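Local coordinates for DNA endonuclease I-HmuI (Bacillus phage SPO1, PDB 1U3E), which binds DNA and acts as an HNH-type intron homing endonuclease, cutting DNA probably with the help of a divalent metal ion in its active site, at residues Glu2-Lys7 against Ile61-Gly66; Asp74-Asn79 against Asn87-Thr92; Gly150-Val155 against Tyr166-Lys171. All coordinates share one frame; numbering follows the deposited sequence.

Interaction 1: residues Glu2-Lys7 against Ile61-Gly66; sequences EWKDIK and IHFCEG. With EDO (1,2-ethanediol), chain P.
His62 of helix 55-63 and Lys7 of the N-terminal segment 2-7 are joined by one of two direct hydrogen bonds in this contact, which sets the helix of the HNH region against the antiparallel sheet of the NUMOD4 region. Lys7 N gives its hydrogen to His62 NE2 at 3.0 Å, nearly straight (168°) and at the ring edge, close to the ring plane. The imidazole stands with CG beside its own backbone N (chi1 -64°), which brings NE2 up to the backbone of Lys7 while ND1 bonds back to Leu58 O in the same helix. The second bond uses the helix carbonyl: Lys4 NZ reaches His62 O at 3.0 Å, with a C=O...N angle of 164°. An ethanediol, probably from the crystallisation liquor, sits beside it; its O1 donates weakly to the same His62 O, and Lys7 NZ makes a weak bond of 3.4 Å to its O2.

Van der Waals contacts fill in around these bonds. Extended beyond CG, the Lys4 chain passes along the Phe63 ring, CB lying 3.9 Å from Phe63 CZ, before the amine turns up at the carbonyl. Glu2 O also approaches Phe63 CZ, at 3.6 Å. Lys7 lays its CG 3.6 Å from His62 NE2, and Ile6 CG2 meets His62 CE1 at 4.2 Å. Ile61 CG2 rests over one face of the imidazole, and Val15 of the neighbouring strand also touches this histidine.

Chemically, His62 works at both ring nitrogens and at its carbonyl. Since ND1 faces a carbonyl oxygen and NE2 accepts from an amide, the ring is probably neutral with its proton on ND1, its rotation set by two backbone partners, one in the helix and one in the N-terminal segment.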
loop_
_atom_site.group_PDB
_atom_site.type_symbol
_atom_site.label_atom_id
_atom_site.label_comp_id
_atom_site.label_asym_id
_atom_site.label_seq_id
_atom_site.Cartn_x
_atom_site.Cartn_y
_atom_site.Cartn_z
ATOM N N GLU D 2 25.258 21.306 -6.640
ATOM C CA GLU D 2 24.542 22.386 -5.980
ATOM C C GLU D 2 24.059 22.094 -4.563
ATOM O O GLU D 2 23.532 21.011 -4.280
ATOM C CB GLU D 2 23.343 22.802 -6.828
ATOM C CG GLU D 2 23.707 23.435 -8.153
ATOM C CD GLU D 2 24.588 24.658 -7.985
ATOM O OE1 GLU D 2 24.382 25.406 -7.001
ATOM O OE2 GLU D 2 25.475 24.875 -8.840
ATOM N N TRP D 3 24.238 23.083 -3.686
ATOM C CA TRP D 3 23.808 22.991 -2.295
ATOM C C TRP D 3 22.790 24.078 -1.948
ATOM O O TRP D 3 22.918 25.234 -2.370
ATOM C CB TRP D 3 24.984 23.144 -1.335
ATOM C CG TRP D 3 25.933 21.987 -1.257
ATOM C CD1 TRP D 3 27.123 21.865 -1.902
ATOM C CD2 TRP D 3 25.808 20.828 -0.424
ATOM N NE1 TRP D 3 27.753 20.711 -1.517
ATOM C CE2 TRP D 3 26.966 20.055 -0.611
ATOM C CE3 TRP D 3 24.828 20.373 0.464
ATOM C CZ2 TRP D 3 27.175 18.848 0.054
ATOM C CZ3 TRP D 3 25.037 19.175 1.123
ATOM C CH2 TRP D 3 26.204 18.424 0.914
ATOM N N LYS D 4 21.782 23.701 -1.172
ATOM C CA LYS D 4 20.757 24.632 -0.733
ATOM C C LYS D 4 20.502 24.374 0.737
ATOM O O LYS D 4 20.737 23.280 1.228
ATOM C CB LYS D 4 19.471 24.425 -1.531
ATOM C CG LYS D 4 19.290 25.399 -2.686
ATOM C CD LYS D 4 17.933 25.244 -3.321
ATOM C CE LYS D 4 17.723 26.280 -4.392
ATOM N NZ LYS D 4 16.398 26.150 -5.062
ATOM N N ASP D 5 20.039 25.386 1.452
ATOM C CA ASP D 5 19.751 25.210 2.866
ATOM C C ASP D 5 18.396 24.552 3.066
ATOM O O ASP D 5 17.387 25.019 2.535
ATOM C CB ASP D 5 19.767 26.555 3.575
ATOM C CG ASP D 5 21.158 27.055 3.809
ATOM O OD1 ASP D 5 21.864 26.426 4.626
ATOM O OD2 ASP D 5 21.547 28.059 3.176
ATOM N N ILE D 6 18.373 23.471 3.841
ATOM C CA ILE D 6 17.128 22.766 4.094
ATOM C C ILE D 6 16.122 23.689 4.764
ATOM O O ILE D 6 16.291 24.104 5.907
ATOM C CB ILE D 6 17.366 21.504 4.959
ATOM C CG1 ILE D 6 18.322 20.562 4.220
ATOM C CG2 ILE D 6 16.041 20.791 5.241
ATOM C CD1 ILE D 6 18.525 19.235 4.887
ATOM N N LYS D 7 15.071 24.020 4.027
ATOM C CA LYS D 7 14.038 24.901 4.540
ATOM C C LYS D 7 13.543 24.400 5.883
ATOM O O LYS D 7 13.277 23.210 6.050
ATOM C CB LYS D 7 12.870 24.981 3.552
ATOM C CG LYS D 7 13.228 25.649 2.221
ATOM C CD LYS D 7 12.093 25.535 1.208
ATOM C CE LYS D 7 12.550 25.958 -0.179
ATOM N NZ LYS D 7 11.579 25.535 -1.232
ATOM N N ILE D 61 12.177 18.604 -3.110
ATOM C CA ILE D 61 11.637 19.834 -2.557
ATOM C C ILE D 61 12.522 21.028 -2.831
ATOM O O ILE D 61 12.034 22.137 -3.028
ATOM C CB ILE D 61 11.422 19.726 -1.028
ATOM C CG1 ILE D 61 10.152 18.922 -0.741
ATOM C CG2 ILE D 61 11.298 21.118 -0.408
ATOM C CD1 ILE D 61 9.918 18.636 0.716
ATOM N N HIS D 62 13.826 20.815 -2.862
ATOM C CA HIS D 62 14.708 21.941 -3.074
ATOM C C HIS D 62 15.195 22.176 -4.501
ATOM O O HIS D 62 15.444 23.318 -4.890
ATOM C CB HIS D 62 15.885 21.844 -2.100
ATOM C CG HIS D 62 15.482 21.948 -0.657
ATOM N ND1 HIS D 62 14.958 20.886 0.050
ATOM C CD2 HIS D 62 15.478 23.004 0.194
ATOM C CE1 HIS D 62 14.648 21.285 1.271
ATOM N NE2 HIS D 62 14.953 22.566 1.383
ATOM N N PHE D 63 15.299 21.116 -5.294
ATOM C CA PHE D 63 15.785 21.278 -6.661
ATOM C C PHE D 63 14.835 20.837 -7.772
ATOM O O PHE D 63 15.280 20.603 -8.886
ATOM C CB PHE D 63 17.111 20.530 -6.844
ATOM C CG PHE D 63 18.110 20.779 -5.753
ATOM C CD1 PHE D 63 18.218 19.907 -4.683
ATOM C CD2 PHE D 63 18.944 21.882 -5.795
ATOM C CE1 PHE D 63 19.141 20.124 -3.673
ATOM C CE2 PHE D 63 19.873 22.111 -4.786
ATOM C CZ PHE D 63 19.970 21.229 -3.725
ATOM N N CYS D 64 13.539 20.734 -7.495
ATOM C CA CYS D 64 12.605 20.293 -8.523
ATOM C C CYS D 64 11.305 21.074 -8.614
ATOM O O CYS D 64 10.476 21.015 -7.708
ATOM C CB CYS D 64 12.277 18.822 -8.312
ATOM S SG CYS D 64 13.652 17.720 -8.590
ATOM N N GLU D 65 11.111 21.788 -9.719
ATOM C CA GLU D 65 9.885 22.553 -9.913
ATOM C C GLU D 65 8.705 21.572 -10.023
ATOM O O GLU D 65 8.872 20.402 -10.385
ATOM C CB GLU D 65 9.962 23.402 -11.195
ATOM C CG GLU D 65 11.253 24.216 -11.367
ATOM C CD GLU D 65 11.402 25.372 -10.369
ATOM O OE1 GLU D 65 12.554 25.790 -10.103
ATOM O OE2 GLU D 65 10.371 25.873 -9.862
ATOM N N GLY D 66 7.511 22.037 -9.678
ATOM C CA GLY D 66 6.358 21.177 -9.805
ATOM C C GLY D 66 5.667 20.752 -8.541
ATOM O O GLY D 66 4.614 20.132 -8.617
HETATM C C1 EDO P . 11.917 24.970 -6.554
HETATM O O1 EDO P . 12.966 23.978 -6.486
HETATM C C2 EDO P . 12.377 26.269 -5.823
HETATM O O2 EDO P . 12.671 25.968 -4.416
#

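Interaction 2: residues Asp74-Asn79 against Asn87-Thr92; sequences DHKDGN and NLRWVT. With MN (manganese (II) ion), chain K; nucleotides of chain C.
Asp74 and Arg89 form an antiparallel hydrogen-bonded pair, with Asp74 N to Arg89 O at 3.0 Å and a weak return bond, while His75 and Leu88 beside them form a non-hydrogen-bonded pair from which the chain enters a type I turn, His75 to Gly78. The Asp74 carboxylate is shared between two charges. Its CG lies anti to the backbone N (chi1 165°); OD1 binds the manganese ion at 2.5 Å, while OD2 offers its anti lone pair to Arg89 NE at 2.8 Å. That salt bridge lies in the guanidinium plane, with NH2 adding a weak second bond, and Val91 CG2 lies over one guanidinium face, toward its rim. The arginine thus probably holds the carboxylate in place for the metal.

This hairpin, followed by helix 93-103, is the beta-beta-alpha metal core of the His-Me finger, and Asn96 from the helix binds the same manganese, as does OP3 of the 5'-terminal phosphate of DG1 of chain C. His75 ND1 donates to OP2 of that phosphate at 2.9 Å, in the ring plane, and its NE2 bonds Asn83. Leu88 CD2 lies 3.5 Å from the centroid of the His75 ring, a CH-pi contact over the centre of one face.

At the turn, Lys76 N donates to Asn87 O at 2.7 Å. The Asn87 amide grips Asp77 twice: Asp77 N donates to Asn87 OD1, on a lone pair, at 3.1 Å, and Asn87 ND2, which also bonds Asn82 O, meets Asp77 OD1 at 2.8 Å from above the carboxylate plane. The amide and carboxylate planes stand 72° apart.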
loop_
_atom_site.group_PDB
_atom_site.type_symbol
_atom_site.label_atom_id
_atom_site.label_comp_id
_atom_site.label_asym_id
_atom_site.label_seq_id
_atom_site.Cartn_x
_atom_site.Cartn_y
_atom_site.Cartn_z
ATOM N N ASP D 74 8.657 11.051 -7.556
ATOM C CA ASP D 74 8.964 9.851 -8.310
ATOM C C ASP D 74 10.417 9.728 -8.742
ATOM O O ASP D 74 11.085 10.728 -9.005
ATOM C CB ASP D 74 8.057 9.803 -9.532
ATOM C CG ASP D 74 8.516 8.808 -10.563
ATOM O OD1 ASP D 74 8.794 7.644 -10.191
ATOM O OD2 ASP D 74 8.581 9.200 -11.750
ATOM N N HIS D 75 10.899 8.485 -8.780
ATOM C CA HIS D 75 12.250 8.153 -9.229
ATOM C C HIS D 75 12.057 7.668 -10.656
ATOM O O HIS D 75 11.660 6.524 -10.864
ATOM C CB HIS D 75 12.831 7.000 -8.426
ATOM C CG HIS D 75 13.376 7.401 -7.097
ATOM N ND1 HIS D 75 12.571 7.778 -6.046
ATOM C CD2 HIS D 75 14.650 7.470 -6.644
ATOM C CE1 HIS D 75 13.326 8.061 -5.000
ATOM N NE2 HIS D 75 14.591 7.883 -5.337
ATOM N N LYS D 76 12.330 8.528 -11.630
ATOM C CA LYS D 76 12.143 8.182 -13.032
ATOM C C LYS D 76 12.622 6.787 -13.410
ATOM O O LYS D 76 11.871 5.993 -13.978
ATOM C CB LYS D 76 12.847 9.201 -13.933
ATOM C CG LYS D 76 12.299 10.620 -13.865
ATOM C CD LYS D 76 13.170 11.570 -14.668
ATOM C CE LYS D 76 12.738 13.005 -14.473
ATOM N NZ LYS D 76 13.531 13.958 -15.297
ATOM N N ASP D 77 13.874 6.492 -13.083
ATOM C CA ASP D 77 14.483 5.217 -13.432
ATOM C C ASP D 77 14.213 4.033 -12.517
ATOM O O ASP D 77 14.788 2.969 -12.702
ATOM C CB ASP D 77 15.994 5.408 -13.602
ATOM C CG ASP D 77 16.722 5.590 -12.290
ATOM O OD1 ASP D 77 16.072 5.822 -11.252
ATOM O OD2 ASP D 77 17.966 5.508 -12.309
ATOM N N GLY D 78 13.338 4.199 -11.539
ATOM C CA GLY D 78 13.054 3.092 -10.655
ATOM C C GLY D 78 14.203 2.769 -9.723
ATOM O O GLY D 78 14.053 1.959 -8.815
ATOM N N ASN D 79 15.359 3.382 -9.938
ATOM C CA ASN D 79 16.482 3.121 -9.054
ATOM C C ASN D 79 16.392 4.028 -7.827
ATOM O O ASN D 79 16.721 5.214 -7.898
ATOM C CB ASN D 79 17.808 3.347 -9.777
ATOM C CG ASN D 79 19.006 3.200 -8.850
ATOM O OD1 ASN D 79 18.872 2.737 -7.717
ATOM N ND2 ASN D 79 20.182 3.588 -9.328
ATOM N N ASN D 87 16.833 12.825 -11.625
ATOM C CA ASN D 87 16.103 11.557 -11.694
ATOM C C ASN D 87 14.747 11.578 -10.974
ATOM O O ASN D 87 13.978 10.622 -11.063
ATOM C CB ASN D 87 16.944 10.436 -11.091
ATOM C CG ASN D 87 16.278 9.082 -11.227
ATOM O OD1 ASN D 87 15.861 8.704 -12.313
ATOM N ND2 ASN D 87 16.186 8.342 -10.129
ATOM N N LEU D 88 14.470 12.665 -10.257
ATOM C CA LEU D 88 13.240 12.818 -9.494
ATOM C C LEU D 88 12.304 13.841 -10.129
ATOM O O LEU D 88 12.731 14.687 -10.904
ATOM C CB LEU D 88 13.598 13.242 -8.067
ATOM C CG LEU D 88 14.678 12.371 -7.413
ATOM C CD1 LEU D 88 15.171 12.993 -6.124
ATOM C CD2 LEU D 88 14.118 10.996 -7.159
ATOM N N ARG D 89 11.023 13.765 -9.789
ATOM C CA ARG D 89 10.029 14.685 -10.332
ATOM C C ARG D 89 8.705 14.580 -9.575
ATOM O O ARG D 89 8.272 13.486 -9.208
ATOM C CB ARG D 89 9.779 14.358 -11.791
ATOM C CG ARG D 89 9.258 12.957 -11.968
ATOM C CD ARG D 89 8.631 12.765 -13.315
ATOM N NE ARG D 89 8.117 11.411 -13.470
ATOM C CZ ARG D 89 7.251 11.059 -14.411
ATOM N NH1 ARG D 89 6.811 11.969 -15.279
ATOM N NH2 ARG D 89 6.817 9.806 -14.474
ATOM N N TRP D 90 8.059 15.715 -9.343
ATOM C CA TRP D 90 6.790 15.699 -8.638
ATOM C C TRP D 90 5.699 15.165 -9.534
ATOM O O TRP D 90 5.397 15.737 -10.581
ATOM C CB TRP D 90 6.435 17.095 -8.147
ATOM C CG TRP D 90 7.354 17.546 -7.103
ATOM C CD1 TRP D 90 8.439 18.357 -7.257
ATOM C CD2 TRP D 90 7.304 17.192 -5.721
ATOM N NE1 TRP D 90 9.070 18.535 -6.051
ATOM C CE2 TRP D 90 8.393 17.830 -5.089
ATOM C CE3 TRP D 90 6.445 16.397 -4.953
ATOM C CZ2 TRP D 90 8.643 17.701 -3.723
ATOM C CZ3 TRP D 90 6.694 16.269 -3.600
ATOM C CH2 TRP D 90 7.786 16.919 -2.997
ATOM N N VAL D 91 5.102 14.061 -9.119
ATOM C CA VAL D 91 4.063 13.442 -9.910
ATOM C C VAL D 91 2.833 13.124 -9.085
ATOM O O VAL D 91 2.869 13.150 -7.863
ATOM C CB VAL D 91 4.618 12.167 -10.591
ATOM C CG1 VAL D 91 3.507 11.218 -10.967
ATOM C CG2 VAL D 91 5.403 12.562 -11.837
ATOM N N THR D 92 1.745 12.841 -9.788
ATOM C CA THR D 92 0.449 12.514 -9.210
ATOM C C THR D 92 0.399 11.003 -8.951
ATOM O O THR D 92 0.756 10.224 -9.822
ATOM C CB THR D 92 -0.650 12.957 -10.201
ATOM O OG1 THR D 92 -1.786 13.389 -9.480
ATOM C CG2 THR D 92 -1.070 11.839 -11.099
HETATM MN MN MN K . 7.853 5.388 -9.841
ATOM O OP3 DG C 1 8.557 6.291 -7.874
ATOM P P DG C 1 8.991 6.262 -6.428
ATOM O OP1 DG C 1 9.681 4.968 -6.067
ATOM O OP2 DG C 1 9.708 7.508 -6.025
ATOM O "O5'" DG C 1 7.600 6.254 -5.599
ATOM C "C5'" DG C 1 7.596 6.535 -4.195
ATOM C "C4'" DG C 1 6.218 6.952 -3.745
ATOM O "O4'" DG C 1 5.451 5.764 -3.499
ATOM C "C3'" DG C 1 6.208 7.695 -2.426
ATOM O "O3'" DG C 1 6.143 9.092 -2.628
ATOM C "C2'" DG C 1 4.877 7.304 -1.821
ATOM C "C1'" DG C 1 4.624 5.922 -2.363
ATOM N N9 DG C 1 5.007 4.882 -1.416
ATOM C C8 DG C 1 5.993 3.939 -1.580
ATOM N N7 DG C 1 6.087 3.117 -0.570
ATOM C C5 DG C 1 5.113 3.553 0.312
ATOM C C6 DG C 1 4.746 3.058 1.565
ATOM O O6 DG C 1 5.220 2.099 2.177
ATOM N N1 DG C 1 3.708 3.792 2.125
ATOM C C2 DG C 1 3.106 4.871 1.544
ATOM N N2 DG C 1 2.120 5.446 2.243
ATOM N N3 DG C 1 3.443 5.349 0.363
ATOM C C4 DG C 1 4.445 4.645 -0.193
HETATM O O HOH W 1 9.537 5.144 -10.711
HETATM O O HOH W 2 6.687 4.369 -10.867
#

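Interaction 3: residues Gly150-Val155 against Tyr166-Lys171; sequences GKVTDV and YTFRYK. With nucleotides of chain A; nucleotides of chain B.
Val152 and Val155, one helical turn apart on helix 149-157, close on Phe168 of the edge strand 167-170 from two directions. Val152 CG1 sits over one face of the ring, 3.9 Å from its centroid, a CH-pi contact. Val155 CG1 comes to the ring edge instead, 3.7 Å from Phe168 CD1; with chi1 at -179° this methyl points away from the backbone N of Val155 and also touches Phe168 N at 3.4 Å and Thr167 OG1 at 3.6 Å. The helix and strand axes pass 7.6 Å apart at -65°, and Cys142 and Leu156 add to this buried patch.

Beyond it the contact thins. Arg169 is exposed and its CB leaves the helix. Tyr170 barely meets helix residues 150-155 and sends its OH to a phosphate oxygen, OP2 of DT24 of chain A, in a weak 3.4 Å bond. The far side of the helix faces DNA bases: Asp154 OD1 accepts from N4 of DC26 of chain A at 3.1 Å, and Lys151 NZ bonds N7 of a guanine other than DG8 of chain B. This is the arrangement expected of the recognition helix of a helix-turn-helix DNA-binding domain.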
loop_
_atom_site.group_PDB
_atom_site.type_symbol
_atom_site.label_atom_id
_atom_site.label_comp_id
_atom_site.label_asym_id
_atom_site.label_seq_id
_atom_site.Cartn_x
_atom_site.Cartn_y
_atom_site.Cartn_z
ATOM N N GLY D 150 -27.778 -16.272 -4.944
ATOM C CA GLY D 150 -28.546 -15.138 -4.467
ATOM C C GLY D 150 -29.448 -15.553 -3.317
ATOM O O GLY D 150 -29.473 -14.926 -2.263
ATOM N N LYS D 151 -30.190 -16.632 -3.528
ATOM C CA LYS D 151 -31.093 -17.155 -2.516
ATOM C C LYS D 151 -30.396 -17.532 -1.210
ATOM O O LYS D 151 -30.722 -16.994 -0.146
ATOM C CB LYS D 151 -31.827 -18.374 -3.069
ATOM C CG LYS D 151 -33.226 -18.091 -3.564
ATOM C CD LYS D 151 -33.284 -16.910 -4.505
ATOM C CE LYS D 151 -33.737 -15.643 -3.809
ATOM N NZ LYS D 151 -34.031 -14.601 -4.831
ATOM N N VAL D 152 -29.447 -18.463 -1.290
ATOM C CA VAL D 152 -28.721 -18.918 -0.109
ATOM C C VAL D 152 -28.255 -17.751 0.738
ATOM O O VAL D 152 -28.319 -17.799 1.960
ATOM C CB VAL D 152 -27.495 -19.750 -0.493
ATOM C CG1 VAL D 152 -26.731 -20.146 0.747
ATOM C CG2 VAL D 152 -27.923 -20.984 -1.244
ATOM N N THR D 153 -27.784 -16.674 0.063
ATOM C CA THR D 153 -27.304 -15.478 0.752
ATOM C C THR D 153 -28.443 -14.795 1.491
ATOM O O THR D 153 -28.277 -14.354 2.620
ATOM C CB THR D 153 -26.594 -14.515 -0.240
ATOM O OG1 THR D 153 -25.357 -15.090 -0.685
ATOM C CG2 THR D 153 -26.308 -13.187 0.430
ATOM N N ASP D 154 -29.600 -14.696 0.843
ATOM C CA ASP D 154 -30.752 -14.033 1.448
ATOM C C ASP D 154 -31.096 -14.701 2.765
ATOM O O ASP D 154 -31.391 -14.047 3.765
ATOM C CB ASP D 154 -31.969 -14.087 0.519
ATOM C CG ASP D 154 -31.755 -13.321 -0.764
ATOM O OD1 ASP D 154 -30.896 -12.421 -0.772
ATOM O OD2 ASP D 154 -32.451 -13.609 -1.757
ATOM N N VAL D 155 -31.056 -16.022 2.759
ATOM C CA VAL D 155 -31.361 -16.753 3.961
ATOM C C VAL D 155 -30.306 -16.482 5.008
ATOM O O VAL D 155 -30.641 -16.273 6.186
ATOM C CB VAL D 155 -31.415 -18.257 3.704
ATOM C CG1 VAL D 155 -31.758 -19.049 4.957
ATOM C CG2 VAL D 155 -32.400 -18.560 2.590
ATOM N N TYR D 166 -34.065 -26.053 2.401
ATOM C CA TYR D 166 -32.961 -25.918 3.332
ATOM C C TYR D 166 -33.005 -24.525 3.940
ATOM O O TYR D 166 -33.817 -23.698 3.540
ATOM C CB TYR D 166 -31.601 -26.119 2.646
ATOM C CG TYR D 166 -31.446 -27.302 1.730
ATOM C CD1 TYR D 166 -32.006 -27.323 0.455
ATOM C CD2 TYR D 166 -30.694 -28.401 2.108
ATOM C CE1 TYR D 166 -31.787 -28.386 -0.414
ATOM C CE2 TYR D 166 -30.471 -29.479 1.239
ATOM C CZ TYR D 166 -31.005 -29.452 -0.014
ATOM O OH TYR D 166 -30.771 -30.480 -0.896
ATOM N N THR D 167 -32.142 -24.305 4.882
ATOM C CA THR D 167 -31.970 -23.036 5.551
ATOM C C THR D 167 -30.468 -22.915 5.753
ATOM O O THR D 167 -29.764 -23.919 5.673
ATOM C CB THR D 167 -32.741 -22.936 6.875
ATOM O OG1 THR D 167 -33.010 -21.563 7.190
ATOM C CG2 THR D 167 -31.934 -23.553 7.997
ATOM N N PHE D 168 -29.963 -21.720 6.005
ATOM C CA PHE D 168 -28.537 -21.551 6.142
ATOM C C PHE D 168 -28.152 -20.625 7.269
ATOM O O PHE D 168 -28.913 -19.724 7.615
ATOM C CB PHE D 168 -27.958 -21.102 4.802
ATOM C CG PHE D 168 -28.525 -21.880 3.644
ATOM C CD1 PHE D 168 -29.765 -21.528 3.114
ATOM C CD2 PHE D 168 -27.860 -22.985 3.112
ATOM C CE1 PHE D 168 -30.313 -22.267 2.076
ATOM C CE2 PHE D 168 -28.394 -23.726 2.082
ATOM C CZ PHE D 168 -29.638 -23.372 1.557
ATOM N N ARG D 169 -26.970 -20.848 7.836
ATOM C CA ARG D 169 -26.456 -20.041 8.930
ATOM C C ARG D 169 -24.943 -20.076 8.826
ATOM O O ARG D 169 -24.375 -21.112 8.508
ATOM C CB ARG D 169 -26.923 -20.574 10.271
ATOM C CG ARG D 169 -28.416 -20.752 10.412
ATOM C CD ARG D 169 -29.135 -19.412 10.302
ATOM N NE ARG D 169 -30.216 -19.464 9.317
ATOM C CZ ARG D 169 -31.502 -19.629 9.611
ATOM N NH1 ARG D 169 -31.875 -19.751 10.864
ATOM N NH2 ARG D 169 -32.418 -19.683 8.651
ATOM N N TYR D 170 -24.284 -18.955 9.094
ATOM C CA TYR D 170 -22.823 -18.900 9.010
ATOM C C TYR D 170 -22.122 -19.707 10.086
ATOM O O TYR D 170 -22.636 -19.873 11.187
ATOM C CB TYR D 170 -22.321 -17.466 9.124
ATOM C CG TYR D 170 -22.900 -16.511 8.125
ATOM C CD1 TYR D 170 -24.030 -15.760 8.424
ATOM C CD2 TYR D 170 -22.282 -16.318 6.895
ATOM C CE1 TYR D 170 -24.522 -14.831 7.526
ATOM C CE2 TYR D 170 -22.761 -15.399 5.988
ATOM C CZ TYR D 170 -23.876 -14.652 6.305
ATOM O OH TYR D 170 -24.305 -13.690 5.415
ATOM N N LYS D 171 -20.939 -20.201 9.768
ATOM C CA LYS D 171 -20.177 -20.943 10.738
ATOM C C LYS D 171 -19.330 -19.885 11.420
ATOM O O LYS D 171 -18.429 -19.328 10.809
ATOM C CB LYS D 171 -19.276 -21.956 10.046
ATOM C CG LYS D 171 -18.905 -23.152 10.914
ATOM C CD LYS D 171 -18.382 -22.733 12.284
ATOM C CE LYS D 171 -18.222 -23.925 13.221
ATOM N NZ LYS D 171 -17.234 -24.928 12.715
ATOM P P DT A 24 -22.193 -12.593 2.438
ATOM O OP1 DT A 24 -21.795 -12.081 3.767
ATOM O OP2 DT A 24 -22.833 -13.922 2.315
ATOM O "O5'" DT A 24 -23.156 -11.529 1.785
ATOM C "C5'" DT A 24 -22.996 -11.202 0.433
ATOM C "C4'" DT A 24 -23.470 -9.801 0.189
ATOM O "O4'" DT A 24 -23.277 -9.583 -1.224
ATOM C "C3'" DT A 24 -24.971 -9.686 0.431
ATOM O "O3'" DT A 24 -25.369 -8.395 0.912
ATOM C "C2'" DT A 24 -25.561 -10.058 -0.914
ATOM C "C1'" DT A 24 -24.518 -9.555 -1.896
ATOM N N1 DT A 24 -24.404 -10.382 -3.109
ATOM C C2 DT A 24 -24.538 -9.746 -4.314
ATOM O O2 DT A 24 -24.682 -8.538 -4.416
ATOM N N3 DT A 24 -24.499 -10.574 -5.405
ATOM C C4 DT A 24 -24.331 -11.946 -5.412
ATOM O O4 DT A 24 -24.321 -12.558 -6.483
ATOM C C5 DT A 24 -24.173 -12.547 -4.111
ATOM C C7 DT A 24 -23.987 -14.027 -4.017
ATOM C C6 DT A 24 -24.205 -11.744 -3.037
ATOM P P DC A 26 -30.497 -3.313 -1.859
ATOM O OP1 DC A 26 -30.158 -1.881 -1.707
ATOM O OP2 DC A 26 -31.240 -4.014 -0.780
ATOM O "O5'" DC A 26 -31.298 -3.494 -3.219
ATOM C "C5'" DC A 26 -30.840 -4.451 -4.161
ATOM C "C4'" DC A 26 -31.893 -4.728 -5.199
ATOM O "O4'" DC A 26 -31.711 -6.095 -5.619
ATOM C "C3'" DC A 26 -33.310 -4.665 -4.634
ATOM O "O3'" DC A 26 -34.188 -4.568 -5.763
ATOM C "C2'" DC A 26 -33.484 -6.058 -4.064
ATOM C "C1'" DC A 26 -32.772 -6.882 -5.118
ATOM N N1 DC A 26 -32.235 -8.182 -4.721
ATOM C C2 DC A 26 -31.880 -9.059 -5.728
ATOM O O2 DC A 26 -31.979 -8.671 -6.905
ATOM N N3 DC A 26 -31.436 -10.300 -5.408
ATOM C C4 DC A 26 -31.336 -10.660 -4.126
ATOM N N4 DC A 26 -30.912 -11.896 -3.855
ATOM C C5 DC A 26 -31.669 -9.766 -3.069
ATOM C C6 DC A 26 -32.107 -8.544 -3.408
ATOM P P DG B 8 -38.249 -22.602 -3.602
ATOM O OP1 DG B 8 -38.332 -24.056 -3.805
ATOM O OP2 DG B 8 -37.494 -22.069 -2.448
ATOM O "O5'" DG B 8 -37.673 -21.949 -4.928
ATOM C "C5'" DG B 8 -38.360 -22.152 -6.151
ATOM C "C4'" DG B 8 -37.615 -21.540 -7.312
ATOM O "O4'" DG B 8 -37.906 -20.120 -7.397
ATOM C "C3'" DG B 8 -36.099 -21.634 -7.138
ATOM O "O3'" DG B 8 -35.497 -21.698 -8.438
ATOM C "C2'" DG B 8 -35.774 -20.331 -6.431
ATOM C "C1'" DG B 8 -36.733 -19.390 -7.135
ATOM N N9 DG B 8 -37.062 -18.113 -6.508
ATOM C C8 DG B 8 -37.118 -17.832 -5.168
ATOM N N7 DG B 8 -37.304 -16.565 -4.916
ATOM C C5 DG B 8 -37.404 -15.975 -6.169
ATOM C C6 DG B 8 -37.589 -14.611 -6.532
ATOM O O6 DG B 8 -37.707 -13.624 -5.795
ATOM N N1 DG B 8 -37.630 -14.449 -7.906
ATOM C C2 DG B 8 -37.520 -15.459 -8.820
ATOM N N2 DG B 8 -37.603 -15.084 -10.109
ATOM N N3 DG B 8 -37.343 -16.738 -8.501
ATOM C C4 DG B 8 -37.290 -16.919 -7.163
#

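From the N terminus, interaction 1 comes first: it closes a loop of 53 residues, bringing helix 55-63 back against the first strand of the N-terminal antiparallel sheet. Interaction 2 opens after it and closes a short loop, with seven residues between its segments, in the metal-binding hairpin. The two are neighbours, their centres 15 Å apart, and Trp90 from the second hairpin strand packs on Ile61 and Cys64. Helices 93-103 and 109-118 then carry the chain along to the C-terminal DNA-binding domain, where interaction 3 closes a ten-residue loop, its centre about 50 Å from that of interaction 2. The three follow in series; none nests or crosses.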